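Local coordinates for cyclic dimeric GMP binding protein (Pseudomonas fluorescens, PDB 3PJV) that probably relays cytoplasmic cyclic di-GMP binding to its periplasmic domain, the part studied here, to control proteolysis in the periplasm, at residues Ser47-Ser52 with Ser56-Val61. Numbering follows the deposited sequence.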
loop_
_atom_site.group_PDB
_atom_site.type_symbol
_atom_site.label_atom_id
_atom_site.label_comp_id
_atom_site.label_asym_id
_atom_site.label_seq_id
_atom_site.Cartn_x
_atom_site.Cartn_y
_atom_site.Cartn_z
ATOM N N SER A 47 4.322 -11.524 8.903
ATOM C CA SER A 47 2.883 -11.586 8.623
ATOM C C SER A 47 2.242 -10.210 8.628
ATOM O O SER A 47 1.392 -9.907 7.783
ATOM C CB SER A 47 2.173 -12.483 9.643
ATOM O OG SER A 47 2.461 -13.840 9.394
ATOM N N SER A 48 2.638 -9.391 9.596
ATOM C CA SER A 48 2.152 -8.023 9.720
ATOM C C SER A 48 2.233 -7.308 8.377
ATOM O O SER A 48 1.227 -6.833 7.851
ATOM C CB SER A 48 2.973 -7.273 10.777
ATOM O OG SER A 48 2.576 -5.919 10.899
ATOM N N ILE A 49 3.439 -7.251 7.820
ATOM C CA ILE A 49 3.677 -6.593 6.540
ATOM C C ILE A 49 2.959 -7.287 5.373
ATOM O O ILE A 49 2.386 -6.627 4.510
ATOM C CB ILE A 49 5.195 -6.496 6.256
ATOM C CG1 ILE A 49 5.888 -5.812 7.437
ATOM C CG2 ILE A 49 5.472 -5.766 4.938
ATOM C CD1 ILE A 49 5.324 -4.444 7.775
ATOM N N PHE A 50 2.981 -8.613 5.351
ATOM C CA PHE A 50 2.431 -9.340 4.213
ATOM C C PHE A 50 0.904 -9.273 4.164
ATOM O O PHE A 50 0.306 -9.343 3.100
ATOM C CB PHE A 50 2.857 -10.795 4.245
ATOM C CG PHE A 50 2.391 -11.585 3.057
ATOM C CD1 PHE A 50 1.299 -12.427 3.156
ATOM C CD2 PHE A 50 3.046 -11.480 1.837
ATOM C CE1 PHE A 50 0.866 -13.154 2.067
ATOM C CE2 PHE A 50 2.616 -12.208 0.746
ATOM C CZ PHE A 50 1.527 -13.044 0.862
ATOM N N ASP A 51 0.285 -9.157 5.329
ATOM C CA ASP A 51 -1.173 -9.256 5.411
ATOM C C ASP A 51 -1.927 -8.115 4.714
ATOM O O ASP A 51 -3.144 -8.184 4.549
ATOM C CB ASP A 51 -1.615 -9.416 6.867
ATOM C CG ASP A 51 -1.365 -10.817 7.401
ATOM O OD1 ASP A 51 -1.007 -11.711 6.603
ATOM O OD2 ASP A 51 -1.545 -11.031 8.617
ATOM N N SER A 52 -1.209 -7.072 4.304
ATOM C CA SER A 52 -1.815 -5.983 3.533
ATOM C C SER A 52 -2.239 -6.449 2.146
ATOM O O SER A 52 -3.151 -5.884 1.538
ATOM C CB SER A 52 -0.829 -4.824 3.375
ATOM O OG SER A 52 0.336 -5.238 2.675
ATOM N N SER A 56 3.625 -9.629 -3.526
ATOM C CA SER A 56 3.473 -10.956 -4.126
ATOM C C SER A 56 4.162 -12.019 -3.275
ATOM O O SER A 56 3.731 -13.181 -3.224
ATOM C CB SER A 56 4.088 -10.981 -5.535
ATOM O OG SER A 56 3.482 -10.018 -6.379
ATOM N N SER A 57 5.248 -11.620 -2.624
ATOM C CA SER A 57 6.020 -12.543 -1.796
ATOM C C SER A 57 6.952 -11.825 -0.820
ATOM O O SER A 57 7.423 -10.726 -1.090
ATOM C CB SER A 57 6.834 -13.479 -2.696
ATOM O OG SER A 57 7.860 -12.773 -3.385
ATOM N N ILE A 58 7.196 -12.470 0.319
ATOM C CA ILE A 58 8.229 -12.047 1.271
ATOM C C ILE A 58 8.881 -13.315 1.789
ATOM O O ILE A 58 8.201 -14.268 2.149
ATOM C CB ILE A 58 7.652 -11.273 2.462
ATOM C CG1 ILE A 58 6.935 -10.018 1.970
ATOM C CG2 ILE A 58 8.770 -10.858 3.450
ATOM C CD1 ILE A 58 6.296 -9.219 3.078
ATOM N N ARG A 59 10.204 -13.330 1.807
ATOM C CA ARG A 59 10.941 -14.484 2.270
ATOM C C ARG A 59 12.104 -14.007 3.131
ATOM O O ARG A 59 12.731 -12.999 2.821
ATOM C CB ARG A 59 11.451 -15.273 1.057
ATOM C CG ARG A 59 12.210 -16.549 1.361
ATOM C CD ARG A 59 12.702 -17.173 0.055
ATOM N NE ARG A 59 13.546 -18.337 0.272
ATOM C CZ ARG A 59 14.693 -18.562 -0.362
ATOM N NH1 ARG A 59 15.140 -17.695 -1.265
ATOM N NH2 ARG A 59 15.398 -19.657 -0.091
ATOM N N VAL A 60 12.378 -14.717 4.218
ATOM C CA VAL A 60 13.548 -14.416 5.046
ATOM C C VAL A 60 14.425 -15.645 4.980
ATOM O O VAL A 60 13.971 -16.750 5.241
ATOM C CB VAL A 60 13.146 -14.108 6.510
ATOM C CG1 VAL A 60 14.381 -13.793 7.356
ATOM C CG2 VAL A 60 12.135 -12.953 6.538
ATOM N N VAL A 61 15.670 -15.446 4.573
ATOM C CA VAL A 61 16.612 -16.542 4.369
ATOM C C VAL A 61 17.744 -16.480 5.398
ATOM O O VAL A 61 18.361 -15.433 5.601
ATOM C CB VAL A 61 17.198 -16.508 2.940
ATOM C CG1 VAL A 61 18.252 -17.613 2.751
ATOM C CG2 VAL A 61 16.080 -16.637 1.913
#
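The CD1 methyl of I58 reaches the last turn of helix 39-50 and meets two consecutive residues there. It lies 4.0 Å from F50 CB and, equally, 4.0 Å from I49 CG2, so a single methyl touches both side chains. I58 and F50 run past each other in opposite directions, with F50 CD2 4.2 Å from I58 CG1 and the methyl near the plane of the ring, at its edge. I49 instead crosses I58 at about a right angle and offers only its CG2 branch.

The extended I58 chain, with CD1 anti to CA (chi2 178°), carries the methyl from the strand to the helix. F50 has CG anti to the backbone N (chi1 -177°), which sends the ring toward the backbone of S56 and S57. There F50 CE2 lies 4.2 Å from S56 O, the carbonyl oxygen sitting at the ring edge, while S57 CA lies obliquely to the ring, 4.3 Å from F50 CE2. No hydrogen bond joins the two segments, and the contact between them is van der Waals packing. The CA atoms of F50 and I58 are 7.0 Å apart.

Around this contact, L28 of helix 6-32 and V46 of helix 39-50 also pack on I58, and R72 of the adjacent strand touches F50. S52 OG accepts a hydrogen bond from Y54 N in the short connection between helix and strand. Beyond it, strand 55-62 pairs antiparallel with strand 68-73 and also with a strand of the second subunit, where R59 NH1 forms a salt bridge with E111 of that subunit. The arrangement is that of a helix joined by a short connection to a strand and packed against one face of a sheet, here an antiparallel sheet continued across the dimer interface of the LapD/MoxY periplasmic domain.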